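PDB 4OVY: haloacid dehalogenase domain protein hydrolase from Planctomyces limnophilus, which probably acts as a hydrolase, possibly a phosphatase, of the haloacid dehalogenase superfamily and binds a calcium ion. Local coordinates for residues V39-D44 with Q141-L146; E145-L150 with F155-V160; P134-V139 with K173-I178. One frame throughout, in Å; residues are numbered along the deposited sequence.

Contact 1: V39-D44 with Q141-L146; sequences VTFDND and QPMLEL. With CA (calcium ion), chain J; EDO (1,2-ethanediol), chain H; EDO (1,2-ethanediol), chain F.
Phe-41, at the C-terminal end of strand 38-41, packs against Met-143 and Leu-146 of helix 141-152 just before the chain enters the Asp-42 to Asp-44 loop, whose sequence is consistent with the DxDx(T/V) motif of haloacid dehalogenase hydrolases. The CA-CB bond of Phe-41 points toward the helix, and the ring presents one edge to it. Met-143, deposited as selenomethionine, curls back at both chi2 (-64°) and chi3 (-72°), and this double bend delivers its terminal methyl to the ring: CE lies 3.5 Å from Phe-41 CE2 and 3.6 Å from Phe-41 CD2, near the ring plane. One helical turn on, Leu-146 brings CD2 in the plane of the ring, 4.0 Å from Phe-41 CE2. Two methyl groups from one helix face thus share one ring edge. Val-232 of the neighbouring strand 230-233 touches both Phe-41 and Met-143.

Beyond the ring the chemistry turns polar. Asp-42 binds the calcium ion through OD2 at 2.3 Å, while Asp-44 contributes its backbone O at 2.5 Å; two waters and Asn-234 OD1 are further ligands. The second carboxylate oxygen of Asp-42 pairs with Lys-216, and receives a weak hydrogen bond from Asn-43 N. Within the helix, Gln-141 NE2 reaches Glu-145 OE2 at 3.1 Å, in the plane of its own amide. No hydrogen bond crosses between the two segments: the strand end just before the metal-binding loop meets the helix through apolar packing, while its backbone bonds go to the neighbouring strands.

Contact 2: E145-L150 with F155-V160; sequences ELLAFL and FKTFIV
Leu-150 and Phe-155 bring the backbones closest, their CA atoms 5.3 Å apart, and from there helix and strand separate to 6.9 Å between the CA atoms of Leu-147 and Thr-157. The near end is tied by one backbone hydrogen bond: Phe-155 N donates to Leu-150 O at 3.0 Å, fairly straight at 161°, although the donor stands well above the carbonyl plane. With the turn held in this way, the side chains of the same two residues come together. Leu-150 CD2 sits almost centrally over one face of the Phe-155 ring, 4.0 Å from its centroid and 7° off the normal, a CH-pi contact, and the two CB atoms, of Leu-150 and Phe-155, lie 3.9 Å apart. Val-23 of helix 11-24 also packs on Phe-155.

Helix 141-152 and strand 156-161 form the returning half of a beta-alpha-beta crossover in the Rossmann-like core, the link from the parallel strand 38-41 being interrupted by the inserted helices. Further along, Leu-147 extends CD2 obliquely across Thr-157, lying 3.8 Å from Thr-157 CG2 and equally near its CB. At Thr-157 a chi1 of 54° places CG2 anti to the carbonyl carbon, where the methyl meets the helix, and sets OG1 between the backbone N and the carbonyl carbon, where it bonds Arg-151, just past the helical segment. Leu-147 CD2 also packs on Phe-41, bringing the helix over both parallel strands. The CA-CB bond of Lys-156 points away from the helix, and its NZ forms a salt bridge with Glu-181 of the second subunit.

Contact 3: P134-V139 with K173-I178; sequences PYTECV and KEVYGI
Val-139 and Tyr-176 make the buried side of this contact, Thr-136 the more open one, and Val-175 serves both. Val-139 CG1 rests against two neighbours on helix 172-176, 3.7 Å from Val-175 CG1 and 3.7 Å from Tyr-176 CE1, with the Tyr-176 hydroxyl also close by. The ring is itself backed by Val-175 CG1, which lies over one face toward the rim, and its OH makes a weak hydrogen bond to Asn-43, within the calcium-binding loop. The 134-139 segment, with a short 3-10 turn at 135-137, joins the helical insertion after the first core strand, consistent with a C1-type cap, to helix 141-152 of the core.

Toward the outside the fit relaxes. Val-175, with CG1 anti to the backbone N (chi1 173°), brings its other methyl, CG2, to Thr-136, 3.9 Å from Thr-136 CB as the two side chains cross at roughly a right angle. Cutting Val-175 back to an alanine removes both methyls and would probably leave a gap beside Thr-136, bare part of the Tyr-176 ring face and cost Val-139 CG1 one of its neighbours. One residue earlier, Glu-174 is exposed and does not reach the 134-139 segment.

After helix 11-24 the chain reaches strand 38-41 and its metal-binding loop; contact 1 closes a long, partly helical excursion when the chain returns as helix 141-152. Segment 134-139, just ahead of that helix, waits for its own partner, so contacts 1 and 3 cross. Contact 2 begins where contact 1 ends, sharing Glu-145 and Leu-146, and closes the short turn into strand 156-161. It nests wholly inside the larger loop that contact 3 completes at 173-178. Together they join two neighbouring parallel strands, the helix covering them and the connection from the inserted helices, with Tyr-176 of contact 3 reaching Asn-43 and Leu-144 of contact 1 and Leu-147 and Ile-159 of contact 2.

Contact 1: V39-D44 with Q141-L146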
loop_
_atom_site.group_PDB
_atom_site.type_symbol
_atom_site.label_atom_id
_atom_site.label_comp_id
_atom_site.label_asym_id
_atom_site.label_seq_id
_atom_site.Cartn_x
_atom_site.Cartn_y
_atom_site.Cartn_z
ATOM N N VAL A 39 3.092 -12.850 3.546
ATOM C CA VAL A 39 3.246 -13.077 4.981
ATOM C C VAL A 39 3.388 -11.740 5.703
ATOM O O VAL A 39 4.117 -10.859 5.246
ATOM C CB VAL A 39 4.436 -14.016 5.308
ATOM C CG1 VAL A 39 5.743 -13.491 4.744
ATOM C CG2 VAL A 39 4.557 -14.230 6.808
ATOM N N THR A 40 2.672 -11.597 6.820
ATOM C CA THR A 40 2.653 -10.355 7.585
ATOM C C THR A 40 3.220 -10.552 8.988
ATOM O O THR A 40 2.904 -11.529 9.674
ATOM C CB THR A 40 1.233 -9.760 7.686
ATOM O OG1 THR A 40 0.325 -10.739 8.210
ATOM C CG2 THR A 40 0.757 -9.283 6.338
ATOM N N PHE A 41 4.058 -9.606 9.395
ATOM C CA PHE A 41 4.687 -9.592 10.709
ATOM C C PHE A 41 4.343 -8.299 11.434
ATOM O O PHE A 41 4.448 -7.217 10.862
ATOM C CB PHE A 41 6.214 -9.622 10.572
ATOM C CG PHE A 41 6.755 -10.892 9.982
ATOM C CD1 PHE A 41 6.808 -11.070 8.607
ATOM C CD2 PHE A 41 7.237 -11.901 10.802
ATOM C CE1 PHE A 41 7.308 -12.243 8.064
ATOM C CE2 PHE A 41 7.737 -13.078 10.261
ATOM C CZ PHE A 41 7.776 -13.242 8.893
ATOM N N ASP A 42 3.985 -8.398 12.707
ATOM C CA ASP A 42 4.094 -7.239 13.581
ATOM C C ASP A 42 5.585 -6.904 13.735
ATOM O O ASP A 42 6.451 -7.747 13.448
ATOM C CB ASP A 42 3.465 -7.536 14.939
ATOM C CG ASP A 42 3.171 -6.284 15.746
ATOM O OD1 ASP A 42 3.322 -5.148 15.257
ATOM O OD2 ASP A 42 2.768 -6.446 16.901
ATOM N N ASN A 43 5.885 -5.685 14.177
ATOM C CA ASN A 43 7.267 -5.273 14.428
ATOM C C ASN A 43 7.620 -5.335 15.920
ATOM O O ASN A 43 8.336 -6.235 16.356
ATOM C CB ASN A 43 7.520 -3.865 13.863
ATOM C CG ASN A 43 8.986 -3.452 13.951
ATOM O OD1 ASN A 43 9.892 -4.280 13.821
ATOM N ND2 ASN A 43 9.223 -2.166 14.170
ATOM N N ASP A 44 7.096 -4.391 16.699
ATOM C CA ASP A 44 7.375 -4.326 18.141
ATOM C C ASP A 44 7.049 -5.664 18.808
ATOM O O ASP A 44 5.927 -6.126 18.725
ATOM C CB ASP A 44 6.533 -3.235 18.810
ATOM C CG ASP A 44 6.846 -1.836 18.304
ATOM O OD1 ASP A 44 7.989 -1.560 17.877
ATOM O OD2 ASP A 44 5.929 -0.995 18.353
ATOM N N GLN A 141 17.571 -12.263 15.785
ATOM C CA GLN A 141 18.321 -12.994 14.780
ATOM C C GLN A 141 17.517 -14.167 14.197
ATOM O O GLN A 141 17.539 -14.379 12.981
ATOM C CB GLN A 141 19.659 -13.471 15.368
ATOM C CG GLN A 141 20.457 -14.412 14.480
ATOM C CD GLN A 141 20.930 -13.768 13.186
ATOM O OE1 GLN A 141 21.222 -12.570 13.133
ATOM N NE2 GLN A 141 21.030 -14.570 12.139
ATOM N N PRO A 142 16.791 -14.924 15.047
ATOM C CA PRO A 142 15.964 -15.987 14.477
ATOM C C PRO A 142 14.881 -15.476 13.521
ATOM O O PRO A 142 14.534 -16.165 12.560
ATOM C CB PRO A 142 15.346 -16.655 15.713
ATOM C CG PRO A 142 16.305 -16.359 16.811
ATOM C CD PRO A 142 16.799 -14.975 16.516
HETATM N N MSE A 143 14.367 -14.275 13.756
HETATM C CA MSE A 143 13.357 -13.709 12.863
HETATM C C MSE A 143 13.997 -13.202 11.595
HETATM O O MSE A 143 13.392 -13.269 10.535
HETATM C CB MSE A 143 12.542 -12.612 13.558
HETATM C CG MSE A 143 11.797 -13.152 14.779
HETATM SE SE MSE A 143 10.440 -14.508 14.293
HETATM C CE MSE A 143 9.148 -13.264 13.484
ATOM N N LEU A 144 15.223 -12.695 11.673
ATOM C CA LEU A 144 15.956 -12.335 10.453
ATOM C C LEU A 144 16.146 -13.564 9.556
ATOM O O LEU A 144 16.005 -13.491 8.334
ATOM C CB LEU A 144 17.314 -11.733 10.782
ATOM C CG LEU A 144 17.355 -10.442 11.603
ATOM C CD1 LEU A 144 18.802 -9.975 11.708
ATOM C CD2 LEU A 144 16.468 -9.369 10.994
ATOM N N GLU A 145 16.473 -14.691 10.175
ATOM C CA GLU A 145 16.583 -15.959 9.455
ATOM C C GLU A 145 15.252 -16.369 8.827
ATOM O O GLU A 145 15.213 -16.805 7.678
ATOM C CB GLU A 145 17.095 -17.060 10.382
ATOM C CG GLU A 145 18.539 -16.853 10.797
ATOM C CD GLU A 145 18.982 -17.767 11.916
ATOM O OE1 GLU A 145 18.246 -18.731 12.244
ATOM O OE2 GLU A 145 20.080 -17.518 12.464
ATOM N N LEU A 146 14.167 -16.215 9.580
ATOM C CA LEU A 146 12.838 -16.563 9.080
ATOM C C LEU A 146 12.454 -15.700 7.885
ATOM O O LEU A 146 11.972 -16.214 6.882
ATOM C CB LEU A 146 11.792 -16.449 10.195
ATOM C CG LEU A 146 10.341 -16.716 9.790
ATOM C CD1 LEU A 146 10.179 -18.098 9.155
ATOM C CD2 LEU A 146 9.458 -16.588 11.015
HETATM CA CA CA J . 3.499 -6.299 19.088
HETATM C C1 EDO H . 3.044 -0.014 18.872
HETATM O O1 EDO H . 3.393 -1.356 18.498
HETATM C C2 EDO H . 1.646 0.018 19.478
HETATM O O2 EDO H . 0.766 -0.827 18.726
HETATM C C1 EDO F . 19.952 -13.253 7.416
HETATM O O1 EDO F . 19.922 -14.650 7.116
HETATM C C2 EDO F . 20.307 -13.069 8.882
HETATM O O2 EDO F . 21.563 -13.705 9.153
HETATM O O HOH W 1 0.757 -6.114 18.465
HETATM O O HOH W 2 3.305 -5.082 20.774
#

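Contact 2: E145-L150 with F155-V160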
loop_
_atom_site.group_PDB
_atom_site.type_symbol
_atom_site.label_atom_id
_atom_site.label_comp_id
_atom_site.label_asym_id
_atom_site.label_seq_id
_atom_site.Cartn_x
_atom_site.Cartn_y
_atom_site.Cartn_z
ATOM N N GLU A 145 16.473 -14.691 10.175
ATOM C CA GLU A 145 16.583 -15.959 9.455
ATOM C C GLU A 145 15.252 -16.369 8.827
ATOM O O GLU A 145 15.213 -16.805 7.678
ATOM C CB GLU A 145 17.095 -17.060 10.382
ATOM C CG GLU A 145 18.539 -16.853 10.797
ATOM C CD GLU A 145 18.982 -17.767 11.916
ATOM O OE1 GLU A 145 18.246 -18.731 12.244
ATOM O OE2 GLU A 145 20.080 -17.518 12.464
ATOM N N LEU A 146 14.167 -16.215 9.580
ATOM C CA LEU A 146 12.838 -16.563 9.080
ATOM C C LEU A 146 12.454 -15.700 7.885
ATOM O O LEU A 146 11.972 -16.214 6.882
ATOM C CB LEU A 146 11.792 -16.449 10.195
ATOM C CG LEU A 146 10.341 -16.716 9.790
ATOM C CD1 LEU A 146 10.179 -18.098 9.155
ATOM C CD2 LEU A 146 9.458 -16.588 11.015
ATOM N N LEU A 147 12.681 -14.392 7.987
ATOM C CA LEU A 147 12.428 -13.483 6.862
ATOM C C LEU A 147 13.183 -13.905 5.587
ATOM O O LEU A 147 12.595 -13.969 4.508
ATOM C CB LEU A 147 12.803 -12.050 7.236
ATOM C CG LEU A 147 11.869 -11.346 8.224
ATOM C CD1 LEU A 147 12.551 -10.100 8.763
ATOM C CD2 LEU A 147 10.534 -11.002 7.580
ATOM N N ALA A 148 14.475 -14.199 5.724
ATOM C CA ALA A 148 15.295 -14.629 4.586
ATOM C C ALA A 148 14.796 -15.948 3.991
ATOM O O ALA A 148 14.721 -16.101 2.772
ATOM C CB ALA A 148 16.759 -14.768 5.004
ATOM N N PHE A 149 14.463 -16.891 4.868
ATOM C CA PHE A 149 13.972 -18.207 4.472
ATOM C C PHE A 149 12.693 -18.077 3.641
ATOM O O PHE A 149 12.548 -18.699 2.594
ATOM C CB PHE A 149 13.715 -19.051 5.724
ATOM C CG PHE A 149 13.104 -20.398 5.449
ATOM C CD1 PHE A 149 13.838 -21.393 4.811
ATOM C CD2 PHE A 149 11.812 -20.687 5.860
ATOM C CE1 PHE A 149 13.284 -22.645 4.572
ATOM C CE2 PHE A 149 11.249 -21.938 5.617
ATOM C CZ PHE A 149 11.987 -22.918 4.971
ATOM N N LEU A 150 11.768 -17.259 4.121
ATOM C CA LEU A 150 10.513 -17.030 3.408
ATOM C C LEU A 150 10.745 -16.357 2.055
ATOM O O LEU A 150 10.162 -16.757 1.045
ATOM C CB LEU A 150 9.558 -16.207 4.274
ATOM C CG LEU A 150 9.071 -16.940 5.531
ATOM C CD1 LEU A 150 8.424 -15.978 6.514
ATOM C CD2 LEU A 150 8.116 -18.073 5.175
ATOM N N PHE A 155 8.119 -15.787 -0.909
ATOM C CA PHE A 155 7.122 -15.026 -0.141
ATOM C C PHE A 155 7.469 -13.553 -0.194
ATOM O O PHE A 155 8.645 -13.203 -0.233
ATOM C CB PHE A 155 7.112 -15.412 1.341
ATOM C CG PHE A 155 6.415 -16.699 1.642
ATOM C CD1 PHE A 155 6.977 -17.911 1.278
ATOM C CD2 PHE A 155 5.206 -16.704 2.330
ATOM C CE1 PHE A 155 6.339 -19.102 1.566
ATOM C CE2 PHE A 155 4.563 -17.896 2.625
ATOM C CZ PHE A 155 5.127 -19.094 2.237
ATOM N N LYS A 156 6.449 -12.698 -0.176
ATOM C CA LYS A 156 6.623 -11.262 0.053
ATOM C C LYS A 156 6.342 -10.983 1.518
ATOM O O LYS A 156 5.234 -11.232 2.002
ATOM C CB LYS A 156 5.667 -10.424 -0.801
ATOM C CG LYS A 156 5.971 -10.459 -2.284
ATOM C CD LYS A 156 4.970 -9.652 -3.104
ATOM C CE LYS A 156 5.333 -8.180 -3.211
ATOM N NZ LYS A 156 4.780 -7.572 -4.464
ATOM N N THR A 157 7.343 -10.444 2.204
ATOM C CA THR A 157 7.291 -10.218 3.640
ATOM C C THR A 157 6.868 -8.776 3.908
ATOM O O THR A 157 7.553 -7.849 3.487
ATOM C CB THR A 157 8.668 -10.458 4.294
ATOM O OG1 THR A 157 9.662 -9.658 3.634
ATOM C CG2 THR A 157 9.069 -11.931 4.203
ATOM N N PHE A 158 5.739 -8.602 4.592
ATOM C CA PHE A 158 5.239 -7.281 4.974
ATOM C C PHE A 158 5.310 -7.079 6.492
ATOM O O PHE A 158 5.127 -8.022 7.276
ATOM C CB PHE A 158 3.765 -7.127 4.587
ATOM C CG PHE A 158 3.518 -6.892 3.131
ATOM C CD1 PHE A 158 3.597 -7.942 2.220
ATOM C CD2 PHE A 158 3.130 -5.636 2.671
ATOM C CE1 PHE A 158 3.332 -7.731 0.878
ATOM C CE2 PHE A 158 2.869 -5.426 1.333
ATOM C CZ PHE A 158 2.970 -6.472 0.435
ATOM N N ILE A 159 5.536 -5.837 6.902
ATOM C CA ILE A 159 5.283 -5.435 8.283
ATOM C C ILE A 159 3.874 -4.849 8.382
ATOM O O ILE A 159 3.457 -4.067 7.524
ATOM C CB ILE A 159 6.316 -4.406 8.774
ATOM C CG1 ILE A 159 7.658 -5.097 9.015
ATOM C CG2 ILE A 159 5.855 -3.727 10.059
ATOM C CD1 ILE A 159 8.799 -4.124 9.216
ATOM N N VAL A 160 3.160 -5.241 9.434
ATOM C CA VAL A 160 1.838 -4.717 9.752
ATOM C C VAL A 160 1.853 -4.366 11.245
ATOM O O VAL A 160 1.643 -5.220 12.099
ATOM C CB VAL A 160 0.719 -5.718 9.409
ATOM C CG1 VAL A 160 -0.656 -5.106 9.658
ATOM C CG2 VAL A 160 0.822 -6.156 7.951
#

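Contact 3: P134-V139 with K173-I178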
loop_
_atom_site.group_PDB
_atom_site.type_symbol
_atom_site.label_atom_id
_atom_site.label_comp_id
_atom_site.label_asym_id
_atom_site.label_seq_id
_atom_site.Cartn_x
_atom_site.Cartn_y
_atom_site.Cartn_z
ATOM N N PRO A 134 22.383 0.287 19.459
ATOM C CA PRO A 134 21.267 0.917 18.763
ATOM C C PRO A 134 20.040 0.012 18.782
ATOM O O PRO A 134 20.174 -1.212 18.776
ATOM C CB PRO A 134 21.780 1.066 17.330
ATOM C CG PRO A 134 23.258 1.051 17.445
ATOM C CD PRO A 134 23.565 0.145 18.592
ATOM N N TYR A 135 18.859 0.609 18.802
ATOM C CA TYR A 135 17.623 -0.168 18.847
ATOM C C TYR A 135 17.493 -1.104 17.641
ATOM O O TYR A 135 16.910 -2.177 17.750
ATOM C CB TYR A 135 16.410 0.765 18.942
ATOM C CG TYR A 135 16.266 1.441 20.283
ATOM C CD1 TYR A 135 15.760 0.747 21.376
ATOM C CD2 TYR A 135 16.618 2.779 20.459
ATOM C CE1 TYR A 135 15.612 1.359 22.612
ATOM C CE2 TYR A 135 16.476 3.399 21.695
ATOM C CZ TYR A 135 15.966 2.689 22.764
ATOM O OH TYR A 135 15.819 3.292 23.995
ATOM N N THR A 136 18.058 -0.700 16.506
ATOM C CA THR A 136 18.049 -1.510 15.289
ATOM C C THR A 136 18.961 -2.745 15.363
ATOM O O THR A 136 18.894 -3.599 14.487
ATOM C CB THR A 136 18.454 -0.669 14.062
ATOM O OG1 THR A 136 19.676 0.018 14.345
ATOM C CG2 THR A 136 17.371 0.372 13.729
ATOM N N GLU A 137 19.816 -2.824 16.384
ATOM C CA GLU A 137 20.577 -4.041 16.677
ATOM C C GLU A 137 19.884 -4.926 17.715
ATOM O O GLU A 137 20.346 -6.043 17.994
ATOM C CB GLU A 137 21.995 -3.701 17.131
ATOM C CG GLU A 137 22.880 -3.201 16.001
ATOM C CD GLU A 137 24.284 -2.837 16.456
ATOM O OE1 GLU A 137 24.768 -3.392 17.471
ATOM O OE2 GLU A 137 24.907 -1.986 15.791
ATOM N N CYS A 138 18.765 -4.446 18.264
ATOM C CA CYS A 138 17.971 -5.227 19.201
ATOM C C CYS A 138 16.845 -5.959 18.464
ATOM O O CYS A 138 15.725 -6.102 18.962
ATOM C CB CYS A 138 17.455 -4.325 20.323
ATOM S SG CYS A 138 18.803 -3.504 21.221
ATOM N N VAL A 139 17.179 -6.432 17.267
ATOM C CA VAL A 139 16.282 -7.220 16.438
ATOM C C VAL A 139 16.584 -8.689 16.707
ATOM O O VAL A 139 17.669 -9.028 17.197
ATOM C CB VAL A 139 16.435 -6.891 14.936
ATOM C CG1 VAL A 139 16.058 -5.436 14.666
ATOM C CG2 VAL A 139 17.849 -7.170 14.437
ATOM N N LYS A 173 14.375 -1.498 5.410
ATOM C CA LYS A 173 14.974 -2.197 4.278
ATOM C C LYS A 173 16.357 -2.700 4.648
ATOM O O LYS A 173 16.659 -3.871 4.423
ATOM C CB LYS A 173 15.050 -1.327 3.033
ATOM C CG LYS A 173 15.256 -2.137 1.761
ATOM C CD LYS A 173 15.534 -1.219 0.584
ATOM C CE LYS A 173 17.015 -0.902 0.455
ATOM N NZ LYS A 173 17.693 -1.894 -0.425
ATOM N N GLU A 174 17.187 -1.829 5.222
ATOM C CA GLU A 174 18.532 -2.231 5.646
ATOM C C GLU A 174 18.495 -3.326 6.710
ATOM O O GLU A 174 19.283 -4.270 6.665
ATOM C CB GLU A 174 19.312 -1.039 6.198
ATOM C CG GLU A 174 20.758 -1.359 6.577
ATOM C CD GLU A 174 21.342 -0.415 7.626
ATOM O OE1 GLU A 174 20.835 0.723 7.782
ATOM O OE2 GLU A 174 22.320 -0.814 8.303
ATOM N N VAL A 175 17.591 -3.185 7.673
ATOM C CA VAL A 175 17.603 -4.027 8.868
ATOM C C VAL A 175 16.873 -5.349 8.653
ATOM O O VAL A 175 17.389 -6.402 9.031
ATOM C CB VAL A 175 17.018 -3.268 10.083
ATOM C CG1 VAL A 175 16.872 -4.183 11.290
ATOM C CG2 VAL A 175 17.902 -2.070 10.425
ATOM N N TYR A 176 15.687 -5.287 8.049
ATOM C CA TYR A 176 14.834 -6.468 7.845
ATOM C C TYR A 176 14.778 -6.965 6.405
ATOM O O TYR A 176 14.235 -8.045 6.151
ATOM C CB TYR A 176 13.385 -6.162 8.267
ATOM C CG TYR A 176 13.182 -5.833 9.726
ATOM C CD1 TYR A 176 13.763 -6.604 10.729
ATOM C CD2 TYR A 176 12.363 -4.771 10.110
ATOM C CE1 TYR A 176 13.554 -6.314 12.068
ATOM C CE2 TYR A 176 12.150 -4.473 11.450
ATOM C CZ TYR A 176 12.744 -5.246 12.423
ATOM O OH TYR A 176 12.534 -4.963 13.750
ATOM N N GLY A 177 15.293 -6.180 5.460
ATOM C CA GLY A 177 15.144 -6.502 4.042
ATOM C C GLY A 177 13.752 -6.210 3.514
ATOM O O GLY A 177 13.354 -6.746 2.488
ATOM N N ILE A 178 13.010 -5.348 4.208
ATOM C CA ILE A 178 11.639 -5.049 3.839
ATOM C C ILE A 178 11.562 -3.614 3.326
ATOM O O ILE A 178 11.816 -2.667 4.090
ATOM C CB ILE A 178 10.697 -5.250 5.041
ATOM C CG1 ILE A 178 10.730 -6.722 5.475
ATOM C CG2 ILE A 178 9.282 -4.812 4.686
ATOM C CD1 ILE A 178 9.980 -7.015 6.760
#